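Side-chain contacts in Ara h 8 allergen isoform (Arachis hypogaea, PDB 6V8M), which is a PR-10 (Bet v 1 family) peanut allergen that binds 8-anilino-1-naphthalene sulfonate and may bind abscisic acid: residues K18-K21 / A22-D26; E130-Q133 / D134-K138; A145-G148 / Y149-N153. All coordinates share one frame; numbering follows the deposited sequence.

In the fold
All three contacts are local, each along a helix or at its end in the Bet v 1 fold, in which a seven-stranded antiparallel sheet wraps round the long helix 129-152. Interaction 1 lies on the short helix 16-25; interactions 2 and 3 are separate parts of helix 129-152, with centres about 22 Å apart. Interactions 1 and 3 touch: A22 CB lies 3.5 Å from V150 CG2, and T23 CG2 packs on I146 CG2. Interaction 2 is the ligand-binding member, meeting three 8-anilino-1-naphthalene sulfonate molecules; its centre is about 23 Å from that of interaction 1. The side chains of T23 and A145 stay about 8 and 7 Å from a bound ligand.

Interaction 1 (K18-K21 / A22-D26); sequences KLFK and ATVVD
Along K18-K21 and A22-D26 the backbone is one continuous helix, part of helix 16-25, that widens as it ends. Its regular i to i+4 bonds run from A22 N to K18 O, T23 N to L19 O and V24 N to F20 O. The next donor changes register: V25 N also goes to F20 O, at 3.2 Å, and D26 N reaches K21 O at 2.8 Å. These two i to i+5 bonds define a pi-type turn, and F20 O is shared by two amides. D26 then leaves helical backbone angles, before helix 27-34.

F20 packs against both valines. With CG anti to the backbone N (chi1 -171°), its ring leans forward along the helix, toward its C-terminal end, where V24 CB stands over one face, 3.9 Å from the ring centroid, a CH-pi contact. V24 CG1 meets F20 CZ at 3.6 Å, while V25 CG2 approaches F20 CE2 obliquely at 3.8 Å. Outside the two segments, L104 and Y79 also touch F20.

T23 turns OG1 back between its backbone N and carbonyl carbon (chi1 57°), which brings the hydroxyl to L19 O at 2.8 Å. This bond comes from above the carbonyl plane, 37° out of it, whereas T23 N, bonded to the same oxygen, is less tilted from it. The methyl CG2 of T23 meets L19 CD1. On the exposed flank, K21 bends at its last torsion and sets NZ 3.7 Å from D26 OD2, a long salt bridge.

The chemistry implies a helix end held by doubly used acceptors: L19 O takes an amide and a hydroxyl, F20 O takes two amides, and the long ion pair probably adds only modest electrostatic attraction.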
# COMPACT_ATOMS: atom_id res chain seq x y z
N LYS A 18 0.93 -12.34 12.11
CA LYS A 18 2.31 -12.30 11.58
C LYS A 18 2.36 -11.45 10.30
O LYS A 18 3.29 -10.61 10.16
CB LYS A 18 2.76 -13.74 11.33
CG LYS A 18 4.23 -13.94 11.01
CD LYS A 18 4.68 -15.37 11.30
CE LYS A 18 6.19 -15.51 11.41
NZ LYS A 18 6.57 -16.41 12.52
N LEU A 19 1.41 -11.66 9.39
CA LEU A 19 1.38 -10.94 8.09
C LEU A 19 1.09 -9.45 8.33
O LEU A 19 1.76 -8.62 7.71
CB LEU A 19 0.34 -11.58 7.18
CG LEU A 19 0.32 -11.07 5.73
CD1 LEU A 19 1.72 -11.19 5.11
CD2 LEU A 19 -0.72 -11.86 4.94
N PHE A 20 0.20 -9.10 9.26
CA PHE A 20 -0.13 -7.69 9.59
C PHE A 20 1.08 -7.00 10.21
O PHE A 20 1.38 -5.82 9.90
CB PHE A 20 -1.34 -7.63 10.51
CG PHE A 20 -1.86 -6.24 10.73
CD1 PHE A 20 -2.65 -5.63 9.76
CD2 PHE A 20 -1.47 -5.51 11.83
CE1 PHE A 20 -3.10 -4.33 9.95
CE2 PHE A 20 -1.94 -4.22 12.02
CZ PHE A 20 -2.76 -3.64 11.08
N LYS A 21 1.77 -7.70 11.11
CA LYS A 21 2.96 -7.13 11.79
C LYS A 21 4.00 -6.74 10.73
O LYS A 21 4.57 -5.65 10.82
CB LYS A 21 3.54 -8.13 12.79
CG LYS A 21 4.73 -7.57 13.57
CD LYS A 21 5.09 -8.39 14.79
CE LYS A 21 6.27 -7.80 15.53
NZ LYS A 21 7.54 -8.44 15.12
N ALA A 22 4.26 -7.62 9.76
CA ALA A 22 5.30 -7.37 8.73
C ALA A 22 4.84 -6.29 7.74
O ALA A 22 5.64 -5.41 7.42
CB ALA A 22 5.62 -8.66 8.05
N THR A 23 3.61 -6.39 7.22
CA THR A 23 3.16 -5.50 6.13
C THR A 23 2.77 -4.11 6.66
O THR A 23 2.93 -3.13 5.92
CB THR A 23 2.00 -6.10 5.33
OG1 THR A 23 0.90 -6.41 6.19
CG2 THR A 23 2.42 -7.36 4.61
N VAL A 24 2.26 -4.01 7.88
CA VAL A 24 1.69 -2.72 8.33
C VAL A 24 2.53 -2.19 9.50
O VAL A 24 3.04 -1.08 9.38
CB VAL A 24 0.21 -2.88 8.70
CG1 VAL A 24 -0.34 -1.61 9.31
CG2 VAL A 24 -0.59 -3.31 7.49
N VAL A 25 2.66 -2.95 10.58
CA VAL A 25 3.31 -2.42 11.80
C VAL A 25 4.79 -2.14 11.50
O VAL A 25 5.25 -1.05 11.84
CB VAL A 25 3.09 -3.35 13.01
CG1 VAL A 25 3.75 -2.83 14.28
CG2 VAL A 25 1.60 -3.58 13.24
N ASP A 26 5.48 -3.05 10.79
CA ASP A 26 6.92 -2.95 10.45
C ASP A 26 7.12 -2.57 8.97
O ASP A 26 8.29 -2.55 8.50
CB ASP A 26 7.64 -4.27 10.74
CG ASP A 26 7.64 -4.65 12.22
OD1 ASP A 26 7.42 -3.75 13.06
OD2 ASP A 26 7.87 -5.85 12.53

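Interaction 2 (E130-Q133 / D134-K138); sequences EVHQ and DVKQK. With 2AN (8-anilino-1-naphthalene sulfonate), chain D; 2AN (8-anilino-1-naphthalene sulfonate), chain C; 2AN (8-anilino-1-naphthalene sulfonate), chain E.
H132 and K136 both set CG anti to the backbone N (chi1 170° and -175°), so that ring and extended lysine chain run side by side, one turn apart, with H132 CE1 4.0 Å from K136 CD. They lie near the start of helix 129-152, the long C-terminal helix of the Bet v 1 fold, where regular i to i+4 bonds such as K136 N to H132 O hold the backbone.

Three 8-anilino-1-naphthalene sulfonate molecules meet this helix. The chain C ligand lies along K136, whose CB is 3.6 Å from C13 of its anilino ring and whose CE is 3.2 Å from sulfonate O1. The ammonium of K136 pairs with E8, while H132 also meets the ring of F6. V135 CG2 comes within 4.0 Å of naphthalene C4 of the chain E ligand.

K138 passes between the chain D and chain E ligands: its CE is 3.5 Å from C6 of the former and its CD 3.8 Å from C4 of the latter. Beyond them the chain bends at its last torsion (chi4 70°), and K138 NZ, which also pairs with E60, meets the carboxylate of D134 through two weak hydrogen bonds within a salt bridge, 2.8 Å to OD1 and 2.9 Å to OD2.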
# COMPACT_ATOMS: atom_id res chain seq x y z
N GLU A 130 -3.16 1.34 -18.12
CA GLU A 130 -1.71 1.34 -17.77
C GLU A 130 -1.55 1.84 -16.33
O GLU A 130 -0.65 1.36 -15.61
CB GLU A 130 -0.92 2.21 -18.76
CG GLU A 130 0.58 2.14 -18.55
CD GLU A 130 1.46 2.50 -19.75
OE1 GLU A 130 0.94 2.60 -20.90
OE2 GLU A 130 2.69 2.67 -19.53
N VAL A 131 -2.38 2.79 -15.92
CA VAL A 131 -2.31 3.40 -14.57
C VAL A 131 -2.83 2.39 -13.55
O VAL A 131 -2.17 2.18 -12.52
CB VAL A 131 -3.08 4.73 -14.50
CG1 VAL A 131 -3.20 5.23 -13.06
CG2 VAL A 131 -2.44 5.78 -15.40
N HIS A 132 -3.95 1.74 -13.86
CA HIS A 132 -4.54 0.67 -13.02
C HIS A 132 -3.49 -0.44 -12.85
O HIS A 132 -3.24 -0.85 -11.72
CB HIS A 132 -5.86 0.15 -13.61
CG HIS A 132 -6.32 -1.08 -12.91
ND1 HIS A 132 -6.06 -2.36 -13.40
CD2 HIS A 132 -7.06 -1.24 -11.80
CE1 HIS A 132 -6.58 -3.25 -12.57
NE2 HIS A 132 -7.22 -2.59 -11.61
N GLN A 133 -2.88 -0.87 -13.95
CA GLN A 133 -1.90 -1.99 -13.96
C GLN A 133 -0.71 -1.61 -13.09
O GLN A 133 -0.23 -2.46 -12.34
CB GLN A 133 -1.47 -2.38 -15.37
CG GLN A 133 -0.24 -3.31 -15.40
CD GLN A 133 0.09 -3.85 -16.78
OE1 GLN A 133 -0.78 -4.20 -17.57
NE2 GLN A 133 1.38 -3.96 -17.07
N ASP A 134 -0.22 -0.37 -13.23
CA ASP A 134 1.02 0.08 -12.55
C ASP A 134 0.76 0.14 -11.03
O ASP A 134 1.62 -0.35 -10.27
CB ASP A 134 1.50 1.40 -13.10
CG ASP A 134 2.81 1.81 -12.45
OD1 ASP A 134 3.81 1.12 -12.72
OD2 ASP A 134 2.79 2.77 -11.64
N VAL A 135 -0.38 0.69 -10.61
CA VAL A 135 -0.69 0.83 -9.16
C VAL A 135 -0.92 -0.57 -8.58
O VAL A 135 -0.47 -0.83 -7.47
CB VAL A 135 -1.88 1.77 -8.95
CG1 VAL A 135 -2.38 1.71 -7.52
CG2 VAL A 135 -1.52 3.19 -9.40
N LYS A 136 -1.57 -1.45 -9.33
CA LYS A 136 -1.80 -2.83 -8.83
C LYS A 136 -0.47 -3.56 -8.72
O LYS A 136 -0.25 -4.20 -7.70
CB LYS A 136 -2.80 -3.56 -9.73
CG LYS A 136 -3.20 -4.93 -9.25
CD LYS A 136 -4.47 -5.41 -9.95
CE LYS A 136 -5.22 -6.52 -9.23
NZ LYS A 136 -6.29 -6.99 -10.14
N GLN A 137 0.44 -3.39 -9.69
CA GLN A 137 1.74 -4.10 -9.69
C GLN A 137 2.59 -3.64 -8.51
O GLN A 137 3.22 -4.51 -7.88
CB GLN A 137 2.52 -3.92 -11.00
CG GLN A 137 2.24 -5.04 -11.98
CD GLN A 137 3.44 -5.49 -12.77
OE1 GLN A 137 3.98 -4.74 -13.59
NE2 GLN A 137 3.80 -6.76 -12.62
N LYS A 138 2.62 -2.34 -8.23
CA LYS A 138 3.37 -1.80 -7.06
C LYS A 138 2.77 -2.31 -5.75
O LYS A 138 3.53 -2.69 -4.85
CB LYS A 138 3.44 -0.27 -7.12
CG LYS A 138 4.34 0.23 -8.24
CD LYS A 138 4.30 1.74 -8.34
CE LYS A 138 5.47 2.31 -9.10
NZ LYS A 138 5.41 2.00 -10.54
C1 2AN D . 8.13 -1.22 -7.02
C2 2AN D . 7.24 -1.52 -6.04
C3 2AN D . 6.61 -0.51 -5.31
C4 2AN D . 6.92 0.79 -5.53
C5 2AN D . 7.84 1.15 -6.54
C6 2AN D . 8.11 2.52 -6.78
C7 2AN D . 8.96 2.89 -7.75
C8 2AN D . 9.59 1.92 -8.56
N 2AN D . 8.77 -2.26 -7.70
S 2AN D . 10.21 -0.52 -9.49
C9 2AN D . 9.40 0.58 -8.35
C10 2AN D . 8.48 0.14 -7.33
C11 2AN D . 8.23 -3.48 -8.11
C12 2AN D . 6.87 -3.63 -8.39
C13 2AN D . 6.39 -4.86 -8.81
C14 2AN D . 7.24 -5.93 -8.97
C15 2AN D . 8.59 -5.78 -8.70
C16 2AN D . 9.08 -4.56 -8.27
O1 2AN D . 9.16 -1.29 -10.10
O2 2AN D . 11.03 0.24 -10.36
O3 2AN D . 11.12 -1.45 -8.66
C1 2AN C . -4.18 -4.74 -3.70
C2 2AN C . -4.02 -3.52 -3.09
C3 2AN C . -3.21 -3.37 -1.95
C4 2AN C . -2.59 -4.45 -1.44
C5 2AN C . -2.72 -5.73 -2.03
C6 2AN C . -2.04 -6.83 -1.45
C7 2AN C . -2.13 -8.06 -1.96
C8 2AN C . -2.91 -8.29 -3.10
N 2AN C . -5.04 -4.85 -4.83
S 2AN C . -4.48 -7.77 -5.14
C9 2AN C . -3.59 -7.26 -3.70
C10 2AN C . -3.53 -5.92 -3.19
C11 2AN C . -5.30 -3.90 -5.84
C12 2AN C . -4.40 -2.89 -6.12
C13 2AN C . -4.69 -1.96 -7.11
C14 2AN C . -5.85 -2.04 -7.84
C15 2AN C . -6.74 -3.06 -7.58
C16 2AN C . -6.48 -3.98 -6.58
O1 2AN C . -4.08 -6.96 -6.23
O2 2AN C . -5.95 -7.49 -4.88
O3 2AN C . -4.27 -9.18 -5.26
C1 2AN E . 3.72 4.62 -5.53
C2 2AN E . 3.27 5.23 -6.67
C3 2AN E . 2.08 4.84 -7.28
C4 2AN E . 1.41 3.76 -6.80
C5 2AN E . 1.83 3.09 -5.63
C6 2AN E . 1.08 2.01 -5.14
C7 2AN E . 1.45 1.34 -4.04
C8 2AN E . 2.57 1.75 -3.31
N 2AN E . 4.97 4.96 -4.99
S 2AN E . 4.61 3.27 -2.61
C9 2AN E . 3.37 2.77 -3.76
C10 2AN E . 3.01 3.50 -4.95
C11 2AN E . 6.00 5.73 -5.59
C12 2AN E . 6.84 6.40 -4.71
C13 2AN E . 7.84 7.23 -5.20
C14 2AN E . 8.01 7.38 -6.56
C15 2AN E . 7.19 6.71 -7.44
C16 2AN E . 6.18 5.89 -6.96
O1 2AN E . 4.47 4.69 -2.48
O2 2AN E . 4.43 2.53 -1.40
O3 2AN E . 6.00 2.99 -3.20

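Interaction 3 (A145-G148 / Y149-N153); sequences AIEG and YVLSN
Y149 opens the second segment by bonding its backbone N to A145 O at 3.1 Å, the first of four i to i+4 bonds that tie A145-G148 to the last turns of helix 129-152. Its CG lies anti to the backbone N (chi1 170°), and CB rests against I146 O at 3.5 Å. That carbonyl oxygen stands at the edge of the tyrosine ring, near its plane. The far part of the side chain leads away from A145-G148, and Y149 also packs on L30 and L34 of helix 27-34.

V150 follows, its N bonded to I146 O at 3.0 Å with an N-H...O angle of 161°. The methyl CG2, beside the backbone N, lies 3.4 Å from the same oxygen. V150 packs on K18 of helix 16-25 and I146 on T31 of helix 27-34, placing this part of the C-terminal helix against both short ones.

At L151 the amide bonds to E147 O, and the side chain runs beside that of E147 in the same direction, with L151 CD1 4.2 Å from E147 CG. This is a loose contact between the leucine methyl and the aliphatic part of the glutamate; the carboxylate continues to S12, where OE2 is hydrogen-bonded to the serine hydroxyl. S152 N bonds to G148 O at 3.0 Å, but the N-H...O angle falls to 135°. The next amide, that of N153, makes a weak bond to V150 O, just before the terminal carboxylate.

The local chemistry is therefore chiefly backbone hydrogen bonding, with the last i to i+4 bond, at S152, clearly more bent than the other three. Apolar packing against helices 16-25 and 27-34, together with the E147 bond to S12, joins this helix end to its neighbours.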
# COMPACT_ATOMS: atom_id res chain seq x y z
N ALA A 145 6.60 -9.11 -1.65
CA ALA A 145 8.01 -9.11 -1.21
C ALA A 145 8.07 -9.27 0.32
O ALA A 145 8.90 -10.06 0.84
CB ALA A 145 8.70 -7.86 -1.71
N ILE A 146 7.19 -8.59 1.05
CA ILE A 146 7.15 -8.72 2.53
C ILE A 146 6.68 -10.14 2.88
O ILE A 146 7.27 -10.75 3.79
CB ILE A 146 6.28 -7.61 3.13
CG1 ILE A 146 6.93 -6.24 2.90
CG2 ILE A 146 6.09 -7.91 4.61
CD1 ILE A 146 6.08 -5.04 3.25
N GLU A 147 5.65 -10.63 2.19
CA GLU A 147 5.14 -12.00 2.45
C GLU A 147 6.28 -13.01 2.26
O GLU A 147 6.46 -13.90 3.10
CB GLU A 147 3.95 -12.27 1.54
CG GLU A 147 3.43 -13.69 1.65
CD GLU A 147 2.58 -14.06 0.47
OE1 GLU A 147 3.08 -13.96 -0.67
OE2 GLU A 147 1.41 -14.42 0.69
N GLY A 148 7.07 -12.88 1.20
CA GLY A 148 8.19 -13.80 0.92
C GLY A 148 9.25 -13.74 2.01
O GLY A 148 9.77 -14.79 2.41
N TYR A 149 9.54 -12.55 2.49
CA TYR A 149 10.52 -12.34 3.58
C TYR A 149 10.06 -13.08 4.84
O TYR A 149 10.89 -13.75 5.49
CB TYR A 149 10.72 -10.85 3.79
CG TYR A 149 11.51 -10.53 5.01
CD1 TYR A 149 12.88 -10.55 5.00
CD2 TYR A 149 10.85 -10.17 6.18
CE1 TYR A 149 13.61 -10.22 6.14
CE2 TYR A 149 11.56 -9.85 7.32
CZ TYR A 149 12.94 -9.86 7.30
OH TYR A 149 13.63 -9.56 8.43
N VAL A 150 8.79 -12.97 5.20
CA VAL A 150 8.22 -13.64 6.40
C VAL A 150 8.35 -15.16 6.24
O VAL A 150 8.64 -15.85 7.23
CB VAL A 150 6.76 -13.23 6.59
CG1 VAL A 150 6.09 -14.09 7.65
CG2 VAL A 150 6.70 -11.75 6.94
N LEU A 151 8.06 -15.68 5.05
CA LEU A 151 8.14 -17.14 4.78
C LEU A 151 9.59 -17.61 4.88
O LEU A 151 9.81 -18.75 5.25
CB LEU A 151 7.55 -17.44 3.40
CG LEU A 151 6.03 -17.28 3.29
CD1 LEU A 151 5.61 -17.22 1.83
CD2 LEU A 151 5.30 -18.42 4.01
N SER A 152 10.56 -16.76 4.53
CA SER A 152 12.00 -17.10 4.50
C SER A 152 12.63 -17.01 5.88
O SER A 152 13.74 -17.50 6.03
CB SER A 152 12.71 -16.23 3.52
OG SER A 152 12.30 -16.58 2.21
N ASN A 153 11.89 -16.47 6.86
CA ASN A 153 12.30 -16.30 8.28
C ASN A 153 11.58 -17.34 9.16
O ASN A 153 11.60 -17.24 10.40
CB ASN A 153 12.02 -14.87 8.76
CG ASN A 153 12.84 -14.49 9.98
OD1 ASN A 153 12.49 -14.84 11.11
ND2 ASN A 153 13.93 -13.77 9.75
OXT ASN A 153 10.96 -18.32 8.71